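Long-range contacts in auracyanin A (Chloroflexus aurantiacus, PDB 2AAN), which binds a single copper ion in a cupredoxin fold and probably serves as a soluble electron acceptor for alternative complex III: residues 57-62 and 98-103; 21-26 and 47-52; 62-67 and 91-96; 84-89 and 124-129. All coordinates share one frame; numbering follows the deposited sequence.

Contact 1. Residues 57-62 and 98-103. With CU (copper (II) ion), chain B.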
loop_
_atom_site.group_PDB
_atom_site.type_symbol
_atom_site.label_atom_id
_atom_site.label_comp_id
_atom_site.label_asym_id
_atom_site.label_seq_id
_atom_site.Cartn_x
_atom_site.Cartn_y
_atom_site.Cartn_z
ATOM N N GLN A 57 8.342 -10.040 -2.821
ATOM C CA GLN A 57 6.969 -9.870 -2.373
ATOM C C GLN A 57 6.769 -8.390 -2.152
ATOM O O GLN A 57 7.701 -7.701 -1.823
ATOM C CB GLN A 57 6.639 -10.684 -1.092
ATOM C CG GLN A 57 7.742 -10.747 -0.096
ATOM C CD GLN A 57 7.410 -11.512 1.137
ATOM O OE1 GLN A 57 6.281 -11.952 1.341
ATOM N NE2 GLN A 57 8.408 -11.663 1.994
ATOM N N HIS A 58 5.545 -7.922 -2.338
ATOM C CA HIS A 58 5.176 -6.544 -2.057
ATOM C C HIS A 58 3.741 -6.497 -1.545
ATOM O O HIS A 58 2.906 -7.332 -1.903
ATOM C CB HIS A 58 5.177 -5.705 -3.327
ATOM C CG HIS A 58 6.524 -5.513 -3.964
ATOM N ND1 HIS A 58 7.534 -4.782 -3.377
ATOM C CD2 HIS A 58 7.019 -5.958 -5.147
ATOM C CE1 HIS A 58 8.593 -4.781 -4.172
ATOM N NE2 HIS A 58 8.297 -5.466 -5.270
ATOM N N ASN A 59 3.435 -5.407 -0.865
ATOM C CA ASN A 59 2.044 -5.048 -0.626
ATOM C C ASN A 59 1.824 -3.558 -0.844
ATOM O O ASN A 59 2.758 -2.821 -1.184
ATOM C CB ASN A 59 1.551 -5.551 0.748
ATOM C CG ASN A 59 2.363 -5.036 1.915
ATOM O OD1 ASN A 59 2.991 -4.013 1.809
ATOM N ND2 ASN A 59 2.348 -5.759 3.051
ATOM N N TRP A 60 0.571 -3.152 -0.721
ATOM C CA TRP A 60 0.145 -1.737 -0.871
ATOM C C TRP A 60 -0.747 -1.474 0.301
ATOM O O TRP A 60 -1.821 -2.048 0.371
ATOM C CB TRP A 60 -0.625 -1.525 -2.167
ATOM C CG TRP A 60 -1.039 -0.108 -2.436
ATOM C CD1 TRP A 60 -0.382 0.785 -3.201
ATOM C CD2 TRP A 60 -2.251 0.532 -2.015
ATOM N NE1 TRP A 60 -1.055 1.996 -3.217
ATOM C CE2 TRP A 60 -2.223 1.857 -2.520
ATOM C CE3 TRP A 60 -3.328 0.142 -1.231
ATOM C CZ2 TRP A 60 -3.228 2.783 -2.258
ATOM C CZ3 TRP A 60 -4.330 1.065 -0.973
ATOM C CH2 TRP A 60 -4.288 2.359 -1.506
ATOM N N ILE A 61 -0.253 -0.657 1.227
ATOM C CA ILE A 61 -0.946 -0.356 2.462
ATOM C C ILE A 61 -1.166 1.155 2.561
ATOM O O ILE A 61 -0.214 1.940 2.527
ATOM C CB ILE A 61 -0.129 -0.830 3.687
ATOM C CG1 ILE A 61 0.339 -2.293 3.537
ATOM C CG2 ILE A 61 -0.877 -0.607 4.995
ATOM C CD1 ILE A 61 -0.709 -3.380 3.357
ATOM N N LEU A 62 -2.420 1.544 2.722
ATOM C CA LEU A 62 -2.794 2.936 2.877
ATOM C C LEU A 62 -2.903 3.287 4.321
ATOM O O LEU A 62 -3.699 2.694 5.048
ATOM C CB LEU A 62 -4.141 3.188 2.225
ATOM C CG LEU A 62 -4.684 4.605 2.204
ATOM C CD1 LEU A 62 -3.750 5.547 1.465
ATOM C CD2 LEU A 62 -6.005 4.597 1.518
ATOM N N SER A 98 -3.787 -4.138 0.821
ATOM C CA SER A 98 -3.749 -5.159 -0.213
ATOM C C SER A 98 -3.345 -6.496 0.433
ATOM O O SER A 98 -2.616 -6.538 1.420
ATOM C CB SER A 98 -2.796 -4.809 -1.350
ATOM O OG SER A 98 -1.479 -5.122 -0.986
ATOM N N PRO A 99 -3.827 -7.599 -0.131
ATOM C CA PRO A 99 -3.208 -8.857 0.194
ATOM C C PRO A 99 -1.717 -8.775 -0.159
ATOM O O PRO A 99 -1.308 -7.909 -0.934
ATOM C CB PRO A 99 -3.927 -9.830 -0.748
ATOM C CG PRO A 99 -5.197 -9.204 -1.030
ATOM C CD PRO A 99 -4.904 -7.760 -1.106
ATOM N N LEU A 100 -0.928 -9.692 0.385
ATOM C CA LEU A 100 0.470 -9.789 0.082
ATOM C C LEU A 100 0.666 -10.376 -1.290
ATOM O O LEU A 100 0.166 -11.443 -1.581
ATOM C CB LEU A 100 1.141 -10.675 1.105
ATOM C CG LEU A 100 2.657 -10.761 1.189
ATOM C CD1 LEU A 100 3.321 -9.425 1.363
ATOM C CD2 LEU A 100 3.005 -11.617 2.375
ATOM N N ALA A 101 1.425 -9.701 -2.137
ATOM C CA ALA A 101 1.585 -10.189 -3.495
ATOM C C ALA A 101 2.939 -10.866 -3.649
ATOM O O ALA A 101 3.976 -10.266 -3.438
ATOM C CB ALA A 101 1.403 -9.100 -4.469
ATOM N N ASN A 102 2.911 -12.147 -4.001
ATOM C CA ASN A 102 4.117 -12.889 -4.328
ATOM C C ASN A 102 4.585 -12.576 -5.719
ATOM O O ASN A 102 3.948 -11.796 -6.439
ATOM C CB ASN A 102 3.863 -14.386 -4.140
ATOM C CG ASN A 102 3.674 -14.745 -2.674
ATOM O OD1 ASN A 102 4.246 -14.106 -1.790
ATOM N ND2 ASN A 102 2.884 -15.752 -2.413
ATOM N N GLY A 103 5.711 -13.168 -6.105
ATOM C CA GLY A 103 6.285 -12.952 -7.440
ATOM C C GLY A 103 5.273 -13.061 -8.579
ATOM O O GLY A 103 4.504 -14.016 -8.637
HETATM CU CU CU B . 7.618 -4.067 -1.446
#

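Contact 2. Residues 21-26 and 47-52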
loop_
_atom_site.group_PDB
_atom_site.type_symbol
_atom_site.label_atom_id
_atom_site.label_comp_id
_atom_site.label_asym_id
_atom_site.label_seq_id
_atom_site.Cartn_x
_atom_site.Cartn_y
_atom_site.Cartn_z
ATOM N N ILE A 21 -7.893 1.535 -9.876
ATOM C CA ILE A 21 -6.620 2.186 -10.124
ATOM C C ILE A 21 -5.567 1.085 -10.232
ATOM O O ILE A 21 -5.410 0.257 -9.326
ATOM C CB ILE A 21 -6.251 3.160 -9.023
ATOM C CG1 ILE A 21 -7.220 4.329 -9.015
ATOM C CG2 ILE A 21 -4.822 3.655 -9.234
ATOM C CD1 ILE A 21 -7.092 5.162 -7.782
ATOM N N GLU A 22 -4.870 1.065 -11.366
ATOM C CA GLU A 22 -3.816 0.086 -11.606
ATOM C C GLU A 22 -2.533 0.624 -11.012
ATOM O O GLU A 22 -2.197 1.772 -11.206
ATOM C CB GLU A 22 -3.576 -0.117 -13.092
ATOM C CG GLU A 22 -4.796 -0.204 -13.941
ATOM C CD GLU A 22 -5.397 -1.559 -13.947
ATOM O OE1 GLU A 22 -6.453 -1.698 -14.596
ATOM O OE2 GLU A 22 -4.831 -2.487 -13.329
ATOM N N ILE A 23 -1.808 -0.207 -10.290
ATOM C CA ILE A 23 -0.489 0.201 -9.820
ATOM C C ILE A 23 0.348 -1.028 -9.721
ATOM O O ILE A 23 -0.179 -2.125 -9.583
ATOM C CB ILE A 23 -0.562 0.978 -8.472
ATOM C CG1 ILE A 23 0.799 1.529 -8.067
ATOM C CG2 ILE A 23 -1.202 0.119 -7.373
ATOM C CD1 ILE A 23 0.732 2.507 -6.928
ATOM N N GLY A 24 1.662 -0.861 -9.810
ATOM C CA GLY A 24 2.518 -2.023 -9.716
ATOM C C GLY A 24 3.835 -1.661 -9.095
ATOM O O GLY A 24 4.048 -0.539 -8.690
ATOM N N SER A 25 4.708 -2.642 -8.998
ATOM C CA SER A 25 6.085 -2.378 -8.654
ATOM C C SER A 25 6.761 -1.809 -9.917
ATOM O O SER A 25 6.401 -2.123 -11.043
ATOM C CB SER A 25 6.772 -3.624 -8.168
ATOM O OG SER A 25 7.007 -4.543 -9.217
ATOM N N LYS A 26 7.770 -0.993 -9.713
ATOM C CA LYS A 26 8.565 -0.487 -10.828
ATOM C C LYS A 26 9.561 -1.594 -11.140
ATOM O O LYS A 26 10.695 -1.581 -10.690
ATOM C CB LYS A 26 9.230 0.806 -10.435
ATOM C CG LYS A 26 9.929 1.491 -11.606
ATOM C CD LYS A 26 10.900 2.540 -11.147
ATOM C CE LYS A 26 11.850 2.940 -12.274
ATOM N NZ LYS A 26 11.071 3.571 -13.359
ATOM N N ILE A 47 -7.879 -0.871 -5.827
ATOM C CA ILE A 47 -6.465 -0.903 -6.202
ATOM C C ILE A 47 -6.133 -2.303 -6.697
ATOM O O ILE A 47 -6.381 -3.297 -6.013
ATOM C CB ILE A 47 -5.552 -0.511 -5.004
ATOM C CG1 ILE A 47 -5.822 0.937 -4.569
ATOM C CG2 ILE A 47 -4.085 -0.772 -5.357
ATOM C CD1 ILE A 47 -5.247 1.963 -5.451
ATOM N N ARG A 48 -5.689 -2.366 -7.930
ATOM C CA ARG A 48 -5.222 -3.586 -8.527
ATOM C C ARG A 48 -3.702 -3.468 -8.624
ATOM O O ARG A 48 -3.165 -2.763 -9.465
ATOM C CB ARG A 48 -5.868 -3.769 -9.891
ATOM C CG ARG A 48 -5.521 -5.086 -10.583
ATOM C CD ARG A 48 -6.323 -5.260 -11.875
ATOM N NE ARG A 48 -5.838 -6.393 -12.660
ATOM C CZ ARG A 48 -6.166 -7.671 -12.450
ATOM N NH1 ARG A 48 -7.009 -8.023 -11.472
ATOM N NH2 ARG A 48 -5.644 -8.616 -13.232
ATOM N N PHE A 49 -3.024 -4.143 -7.712
ATOM C CA PHE A 49 -1.597 -4.041 -7.558
ATOM C C PHE A 49 -0.943 -5.216 -8.217
ATOM O O PHE A 49 -1.193 -6.353 -7.866
ATOM C CB PHE A 49 -1.266 -4.000 -6.081
ATOM C CG PHE A 49 0.189 -3.967 -5.778
ATOM C CD1 PHE A 49 1.020 -3.053 -6.364
ATOM C CD2 PHE A 49 0.735 -4.869 -4.870
ATOM C CE1 PHE A 49 2.370 -2.987 -6.050
ATOM C CE2 PHE A 49 2.090 -4.828 -4.571
ATOM C CZ PHE A 49 2.918 -3.877 -5.200
ATOM N N LYS A 50 -0.132 -4.909 -9.208
ATOM C CA LYS A 50 0.538 -5.907 -9.993
ATOM C C LYS A 50 1.999 -5.953 -9.574
ATOM O O LYS A 50 2.751 -4.966 -9.706
ATOM C CB LYS A 50 0.446 -5.559 -11.468
ATOM C CG LYS A 50 0.986 -6.639 -12.394
ATOM C CD LYS A 50 0.905 -6.146 -13.849
ATOM C CE LYS A 50 1.213 -7.260 -14.862
ATOM N NZ LYS A 50 2.335 -8.146 -14.428
ATOM N N ASN A 51 2.404 -7.098 -9.055
ATOM C CA ASN A 51 3.811 -7.313 -8.759
ATOM C C ASN A 51 4.552 -7.628 -10.034
ATOM O O ASN A 51 4.406 -8.705 -10.592
ATOM C CB ASN A 51 3.995 -8.450 -7.735
ATOM C CG ASN A 51 5.386 -8.497 -7.191
ATOM O OD1 ASN A 51 6.270 -7.787 -7.687
ATOM N ND2 ASN A 51 5.600 -9.287 -6.152
ATOM N N ASN A 52 5.378 -6.700 -10.486
ATOM C CA ASN A 52 6.155 -6.879 -11.715
ATOM C C ASN A 52 7.527 -7.492 -11.484
ATOM O O ASN A 52 8.362 -7.502 -12.377
ATOM C CB ASN A 52 6.291 -5.521 -12.410
ATOM C CG ASN A 52 4.969 -5.038 -12.949
ATOM O OD1 ASN A 52 4.338 -5.748 -13.719
ATOM N ND2 ASN A 52 4.533 -3.840 -12.549
HETATM O O HOH W 1 -2.272 -3.230 -12.117
#

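Contact 3. Residues 62-67 and 91-96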
loop_
_atom_site.group_PDB
_atom_site.type_symbol
_atom_site.label_atom_id
_atom_site.label_comp_id
_atom_site.label_asym_id
_atom_site.label_seq_id
_atom_site.Cartn_x
_atom_site.Cartn_y
_atom_site.Cartn_z
ATOM N N LEU A 62 -2.420 1.544 2.722
ATOM C CA LEU A 62 -2.794 2.936 2.877
ATOM C C LEU A 62 -2.903 3.287 4.321
ATOM O O LEU A 62 -3.699 2.694 5.048
ATOM C CB LEU A 62 -4.141 3.188 2.225
ATOM C CG LEU A 62 -4.684 4.605 2.204
ATOM C CD1 LEU A 62 -3.750 5.547 1.465
ATOM C CD2 LEU A 62 -6.005 4.597 1.518
ATOM N N VAL A 63 -2.117 4.250 4.753
ATOM C CA VAL A 63 -2.053 4.507 6.171
ATOM C C VAL A 63 -2.512 5.896 6.501
ATOM O O VAL A 63 -2.589 6.771 5.631
ATOM C CB VAL A 63 -0.671 4.269 6.740
ATOM C CG1 VAL A 63 -0.217 2.837 6.448
ATOM C CG2 VAL A 63 0.257 5.252 6.191
ATOM N N LYS A 64 -2.779 6.070 7.795
ATOM C CA LYS A 64 -3.185 7.310 8.402
ATOM C C LYS A 64 -1.954 7.819 9.154
ATOM O O LYS A 64 -1.303 7.064 9.869
ATOM C CB LYS A 64 -4.343 6.989 9.365
ATOM C CG LYS A 64 -5.195 8.129 9.839
ATOM C CD LYS A 64 -6.375 7.629 10.727
ATOM C CE LYS A 64 -7.238 8.806 11.249
ATOM N NZ LYS A 64 -6.670 9.463 12.468
ATOM N N GLY A 65 -1.603 9.080 8.965
ATOM C CA GLY A 65 -0.510 9.686 9.730
ATOM C C GLY A 65 0.648 9.967 8.806
ATOM O O GLY A 65 0.597 9.678 7.607
ATOM N N GLY A 66 1.722 10.487 9.349
ATOM C CA GLY A 66 2.821 10.886 8.484
ATOM C C GLY A 66 3.786 9.758 8.254
ATOM O O GLY A 66 3.480 8.590 8.484
ATOM N N GLU A 67 4.987 10.130 7.848
ATOM C CA GLU A 67 6.057 9.206 7.644
ATOM C C GLU A 67 6.425 8.506 8.938
ATOM O O GLU A 67 6.827 7.365 8.923
ATOM C CB GLU A 67 7.295 9.936 7.096
ATOM C CG GLU A 67 7.118 10.586 5.696
ATOM C CD GLU A 67 7.102 9.627 4.495
ATOM O OE1 GLU A 67 7.277 8.392 4.651
ATOM O OE2 GLU A 67 6.901 10.145 3.364
ATOM N N LYS A 91 -5.175 -1.995 13.708
ATOM C CA LYS A 91 -5.516 -1.329 12.422
ATOM C C LYS A 91 -5.976 0.118 12.609
ATOM O O LYS A 91 -6.574 0.711 11.706
ATOM C CB LYS A 91 -6.620 -2.129 11.667
ATOM C CG LYS A 91 -6.334 -3.622 11.470
ATOM C CD LYS A 91 -5.044 -3.900 10.679
ATOM C CE LYS A 91 -4.773 -5.393 10.560
ATOM N NZ LYS A 91 -3.436 -5.754 9.980
ATOM N N SER A 92 -5.670 0.719 13.759
ATOM C CA SER A 92 -6.099 2.090 14.039
ATOM C C SER A 92 -5.619 3.085 12.964
ATOM O O SER A 92 -6.332 3.990 12.596
ATOM C CB SER A 92 -5.650 2.521 15.452
ATOM O OG SER A 92 -6.141 1.627 16.458
ATOM N N ASN A 93 -4.431 2.884 12.434
ATOM C CA ASN A 93 -3.873 3.802 11.448
ATOM C C ASN A 93 -3.686 3.173 10.060
ATOM O O ASN A 93 -2.880 3.637 9.267
ATOM C CB ASN A 93 -2.532 4.333 11.976
ATOM C CG ASN A 93 -2.707 5.268 13.144
ATOM O OD1 ASN A 93 -3.388 6.263 13.032
ATOM N ND2 ASN A 93 -2.091 4.950 14.261
ATOM N N ILE A 94 -4.421 2.111 9.791
ATOM C CA ILE A 94 -4.426 1.454 8.514
ATOM C C ILE A 94 -5.828 1.626 7.958
ATOM O O ILE A 94 -6.834 1.199 8.574
ATOM C CB ILE A 94 -3.978 -0.023 8.641
ATOM C CG1 ILE A 94 -2.499 -0.063 9.070
ATOM C CG2 ILE A 94 -4.170 -0.799 7.370
ATOM C CD1 ILE A 94 -2.046 -1.416 9.610
ATOM N N ILE A 95 -5.899 2.237 6.779
ATOM C CA ILE A 95 -7.164 2.482 6.103
ATOM C C ILE A 95 -7.546 1.319 5.210
ATOM O O ILE A 95 -8.731 0.922 5.137
ATOM C CB ILE A 95 -7.111 3.782 5.289
ATOM C CG1 ILE A 95 -6.896 4.973 6.241
ATOM C CG2 ILE A 95 -8.399 3.962 4.528
ATOM C CD1 ILE A 95 -6.549 6.258 5.566
ATOM N N ALA A 96 -6.562 0.800 4.489
ATOM C CA ALA A 96 -6.802 -0.328 3.596
ATOM C C ALA A 96 -5.508 -1.104 3.403
ATOM O O ALA A 96 -4.418 -0.512 3.507
ATOM C CB ALA A 96 -7.349 0.182 2.266
#

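Contact 4. Residues 84-89 and 124-129. With CU (copper (II) ion), chain B; SO4 (sulfate ion), chain C.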
loop_
_atom_site.group_PDB
_atom_site.type_symbol
_atom_site.label_atom_id
_atom_site.label_comp_id
_atom_site.label_asym_id
_atom_site.label_seq_id
_atom_site.Cartn_x
_atom_site.Cartn_y
_atom_site.Cartn_z
ATOM N N ALA A 84 0.834 -12.402 8.657
ATOM C CA ALA A 84 0.137 -11.186 9.081
ATOM C C ALA A 84 0.369 -10.043 8.104
ATOM O O ALA A 84 0.209 -8.871 8.469
ATOM C CB ALA A 84 0.626 -10.760 10.440
ATOM N N ASN A 85 0.791 -10.380 6.886
ATOM C CA ASN A 85 1.037 -9.395 5.840
ATOM C C ASN A 85 2.076 -8.385 6.300
ATOM O O ASN A 85 2.023 -7.237 5.908
ATOM C CB ASN A 85 -0.287 -8.690 5.445
ATOM C CG ASN A 85 -0.258 -8.037 4.015
ATOM O OD1 ASN A 85 0.701 -8.167 3.251
ATOM N ND2 ASN A 85 -1.338 -7.345 3.675
ATOM N N TYR A 86 3.036 -8.812 7.123
ATOM C CA TYR A 86 4.036 -7.891 7.669
ATOM C C TYR A 86 3.347 -6.644 8.187
ATOM O O TYR A 86 3.784 -5.526 7.920
ATOM C CB TYR A 86 5.091 -7.527 6.624
ATOM C CG TYR A 86 5.878 -8.727 6.126
ATOM C CD1 TYR A 86 5.602 -9.291 4.902
ATOM C CD2 TYR A 86 6.888 -9.300 6.896
ATOM C CE1 TYR A 86 6.331 -10.386 4.434
ATOM C CE2 TYR A 86 7.626 -10.407 6.436
ATOM C CZ TYR A 86 7.320 -10.940 5.193
ATOM O OH TYR A 86 8.024 -12.031 4.727
ATOM N N LEU A 87 2.272 -6.840 8.941
ATOM C CA LEU A 87 1.526 -5.711 9.506
ATOM C C LEU A 87 1.117 -5.985 10.934
ATOM O O LEU A 87 0.979 -7.136 11.333
ATOM C CB LEU A 87 0.253 -5.476 8.701
ATOM C CG LEU A 87 0.379 -4.717 7.395
ATOM C CD1 LEU A 87 -1.002 -4.725 6.767
ATOM C CD2 LEU A 87 0.866 -3.305 7.611
ATOM N N PRO A 88 0.930 -4.916 11.713
ATOM C CA PRO A 88 0.351 -5.077 13.049
ATOM C C PRO A 88 -1.137 -5.405 13.005
ATOM O O PRO A 88 -1.867 -4.964 12.094
ATOM C CB PRO A 88 0.555 -3.709 13.686
ATOM C CG PRO A 88 0.572 -2.787 12.565
ATOM C CD PRO A 88 1.204 -3.511 11.396
ATOM N N ALA A 89 -1.569 -6.161 14.011
ATOM C CA ALA A 89 -2.979 -6.527 14.187
ATOM C C ALA A 89 -3.824 -5.292 14.591
ATOM O O ALA A 89 -5.019 -5.247 14.357
ATOM C CB ALA A 89 -3.098 -7.614 15.226
ATOM N N THR A 124 5.068 -2.757 3.328
ATOM C CA THR A 124 5.679 -3.159 4.601
ATOM C C THR A 124 6.514 -4.445 4.527
ATOM O O THR A 124 6.912 -4.983 5.547
ATOM C CB THR A 124 4.590 -3.322 5.676
ATOM O OG1 THR A 124 3.704 -4.357 5.297
ATOM C CG2 THR A 124 3.821 -2.027 5.848
ATOM N N VAL A 125 6.829 -4.919 3.333
ATOM C CA VAL A 125 7.743 -6.045 3.213
ATOM C C VAL A 125 9.121 -5.577 3.769
ATOM O O VAL A 125 9.541 -4.455 3.501
ATOM C CB VAL A 125 7.769 -6.562 1.759
ATOM C CG1 VAL A 125 8.995 -7.499 1.481
ATOM C CG2 VAL A 125 6.413 -7.225 1.415
ATOM N N PRO A 126 9.775 -6.410 4.603
ATOM C CA PRO A 126 11.000 -6.003 5.262
ATOM C C PRO A 126 11.982 -5.295 4.338
ATOM O O PRO A 126 12.360 -5.837 3.314
ATOM C CB PRO A 126 11.582 -7.344 5.768
ATOM C CG PRO A 126 10.370 -8.097 6.161
ATOM C CD PRO A 126 9.356 -7.749 5.067
ATOM N N GLY A 127 12.398 -4.096 4.731
ATOM C CA GLY A 127 13.391 -3.344 3.972
ATOM C C GLY A 127 12.888 -2.496 2.809
ATOM O O GLY A 127 13.657 -1.703 2.243
ATOM N N HIS A 128 11.632 -2.632 2.401
ATOM C CA HIS A 128 11.173 -1.873 1.193
ATOM C C HIS A 128 10.835 -0.425 1.480
ATOM O O HIS A 128 11.138 0.451 0.673
ATOM C CB HIS A 128 10.007 -2.572 0.531
ATOM C CG HIS A 128 10.388 -3.877 -0.059
ATOM N ND1 HIS A 128 9.585 -4.555 -0.946
ATOM C CD2 HIS A 128 11.505 -4.630 0.104
ATOM C CE1 HIS A 128 10.192 -5.680 -1.300
ATOM N NE2 HIS A 128 11.369 -5.734 -0.695
ATOM N N TYR A 129 10.198 -0.184 2.624
ATOM C CA TYR A 129 10.022 1.167 3.158
ATOM C C TYR A 129 11.333 1.492 3.838
ATOM O O TYR A 129 11.906 0.608 4.499
ATOM C CB TYR A 129 8.823 1.223 4.147
ATOM C CG TYR A 129 8.638 2.598 4.759
ATOM C CD1 TYR A 129 7.933 3.583 4.077
ATOM C CD2 TYR A 129 9.297 2.955 5.923
ATOM C CE1 TYR A 129 7.812 4.854 4.558
ATOM C CE2 TYR A 129 9.190 4.267 6.435
ATOM C CZ TYR A 129 8.431 5.205 5.758
ATOM O OH TYR A 129 8.272 6.504 6.218
HETATM CU CU CU B . 7.618 -4.067 -1.446
HETATM S S SO4 C . 0.272 -8.010 17.075
HETATM O O1 SO4 C . 1.381 -8.763 17.633
HETATM O O2 SO4 C . -0.216 -8.673 15.873
HETATM O O3 SO4 C . -0.785 -8.002 18.067
HETATM O O4 SO4 C . 0.715 -6.707 16.616
#

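Contact 1. Residues 57-62 and 98-103
Ser98 turns its hydroxyl between its own backbone N and carbonyl carbon (chi1 81°), which aims OG at the backbone of Trp60. His58 turns the other way from the contact. Its ring lies beside its backbone N (chi1 -66°) and leaves the neighbouring segment for the copper, which ND1 binds at 2.1 Å. The backbones run antiparallel. His58 and Ala101 form one hydrogen-bonded bridge: His58 N donates to Ala101 O at 3.0 Å, in the carbonyl plane, and Ala101 N returns a bond of 2.8 Å to His58 O. At Trp60 a side chain takes over half of the pairing. Trp60 N donates to Ser98 OG at 2.9 Å, while the backbone bond from Ser98 N to Trp60 O is also 2.9 Å. Ser98 OG is gripped twice, because its own proton goes to Pro99 O, 2.8 Å away and approached from above the carbonyl plane. With an alanine in place of Ser98, Trp60 N and Pro99 O would probably lose this partner, and the backbone bond to Trp60 O would be left to hold the place alone. At the other end the Gln57 amide reaches past Leu100, with OE1 3.5 Å from Leu100 CD2, while NE2 bonds to Tyr86. Asn59 sets CB against Ser98 OG, and its amide bonds to Asn85 and Thr124. His128, Cys123 and Met132 complete the copper site. Both the N and the O of His58 are tied to Ala101, so this copper ligand starts from a fixed base.

Contact 2. Residues 21-26 and 47-52
Ile47 opens the second segment with its CD1 against Ile21 CB, 3.9 Å away, while CG2 meets Ile23 CG2 at 3.6 Å. These side chains share the face that also carries Phe49. Arg48 follows on the reverse face. Its N donates to Ile21 O, and its O accepts from Ile23 N, so one residue bonds on both sides of Glu22, as in parallel pairing. CG of Arg48 lies anti to the backbone N (chi1 -176°), and the chain stays extended on to NE, alongside Glu22. Their carboxylate and guanidinium planes stand 85° apart, and Glu22 OE2 stays 4.1 Å from Arg48 NE, too far for a salt bridge. A water lies between Glu22 OE2 and Arg48 O. Phe49 returns to the apolar face and brings CE1 to 3.6 Å from Gly24 C. Lys50 N donates to Ile23 O, and Ser25 N to Lys50 O, which carries the ladder past Gly24. Asn51 directs its amide to Gln56 and Ser53 and, like Phe49, touches the copper ligand His58. Asn52 closes the end: ND2 donates to Ser25 O at 3.0 Å, on a lone pair and nearly in its own amide plane, and its backbone N donates to Ser25 OG at 3.0 Å. Ser25 OG also bonds to Gly27 O. Lys50 NZ holds Asn52 OD1, which helps fix the turn of that amide. In this sheet of the cupredoxin beta sandwich, strand 19-24 is an outer strand and 44-50 the middle one, with strand 106-112 antiparallel beyond it. Ile21 and Ile47 reach Leu37 of strand 36-39, in the other sheet.

Contact 3. Residues 62-67 and 91-96
Leu62 meets Ile95 and Ala96 through CB, CG and CD2. CB lies 4.4 Å from Ala96 CB. CG comes next and sits 4.0 Å from Ile95 CB. At the tip CD2 touches Ile95 CG2 at 3.9 Å, the two chains crossing at a slant. The first torsion, with CG anti to the backbone N (chi1 -177°), brings CG and CD2 over to Ile95. Ile95 carries on past them, and its CD1 reaches Val63 O. The backbone beneath is irregular. Leu62 N donates to Ala96 O at 3.0 Å, but Leu62 O faces two donors: Ile95 N at 2.8 Å, and Ala96 N by a weak bond of 3.5 Å. Ile95 and Ala96 together opposite Leu62 make a classic beta bulge. Beyond it Val63 pairs with Ile94 in a non-hydrogen-bonded position, and Lys64 N donates to Asn93 O at 2.8 Å from above the carbonyl plane. The aliphatic part of Lys64 crosses Asn93 at about a right angle. A type I turn from Lys91 to Ile94 leads into the strand. Phe111 and Tyr119 also pack on Leu62, from strands 106-112 and 117-122. Cutting Leu62 back to an alanine is likely to open a gap beside Ile95 CG2 and leave Phe111 and Tyr119 less well covered. Strand 94-97 is an outer strand of its sheet. One carbonyl, Leu62 O, absorbs the extra residue of the bulge, so the strand stays bonded on both sides of the irregularity.

Contact 4. Residues 84-89 and 124-129
Pro126 lays its CD over one face of the Tyr86 ring, 3.5 Å from the centroid and only 16° off the ring normal. This is a CH-pi contact between two loops that have no regular backbone pairing. CD leans toward the CD2 and CE2 edge, and Pro126 CG follows at 3.6 Å from Tyr86 CE2. The ring is set there by chi1 -61°, with CG beside the backbone N. Val125 CG2 approaches Tyr86 CD1 obliquely at 4.1 Å. Tyr86 OH bonds to Gln57. The segment 124-129 belongs to the ligand loop of the cupredoxin fold, which runs from Cys123 to Met132, and its own His128 binds the copper through ND1 at 2.1 Å. Val125 CG1 covers part of one face of the His128 ring, so Val125 stands between Tyr86 and that ligand. At the start of the segment Thr124 OG1 donates to Tyr86 O at 2.9 Å, from well above the carbonyl plane. Its methyl, CG2, rests on Leu87 CD2 at 3.7 Å. Pro126 also touches Leu78 of helix 67-80.

Contacts 1 and 4 each supply a histidine to the copper, and the ND1 atoms of His58 and His128 lie 3.2 Å apart. Their centres are about 9 Å apart, joined by Gln57 NE2 to Tyr86 OH (2.8 Å) and Ser98 O to Asn85 ND2 (2.7 Å), both probable hydrogen bonds. Contact 2 backs the site: Asn51 OD1 is 3.2 Å from His58 CD2, and Phe49 CE2 is 3.4 Å from His58 CB. Contact 3 continues strand 61-63 from contact 1 through their shared Leu62. The Val63 side chain there is about 13 Å from the copper. Contacts 3 and 4 meet where Glu67 OE1 lies 2.6 Å from Tyr129 OH.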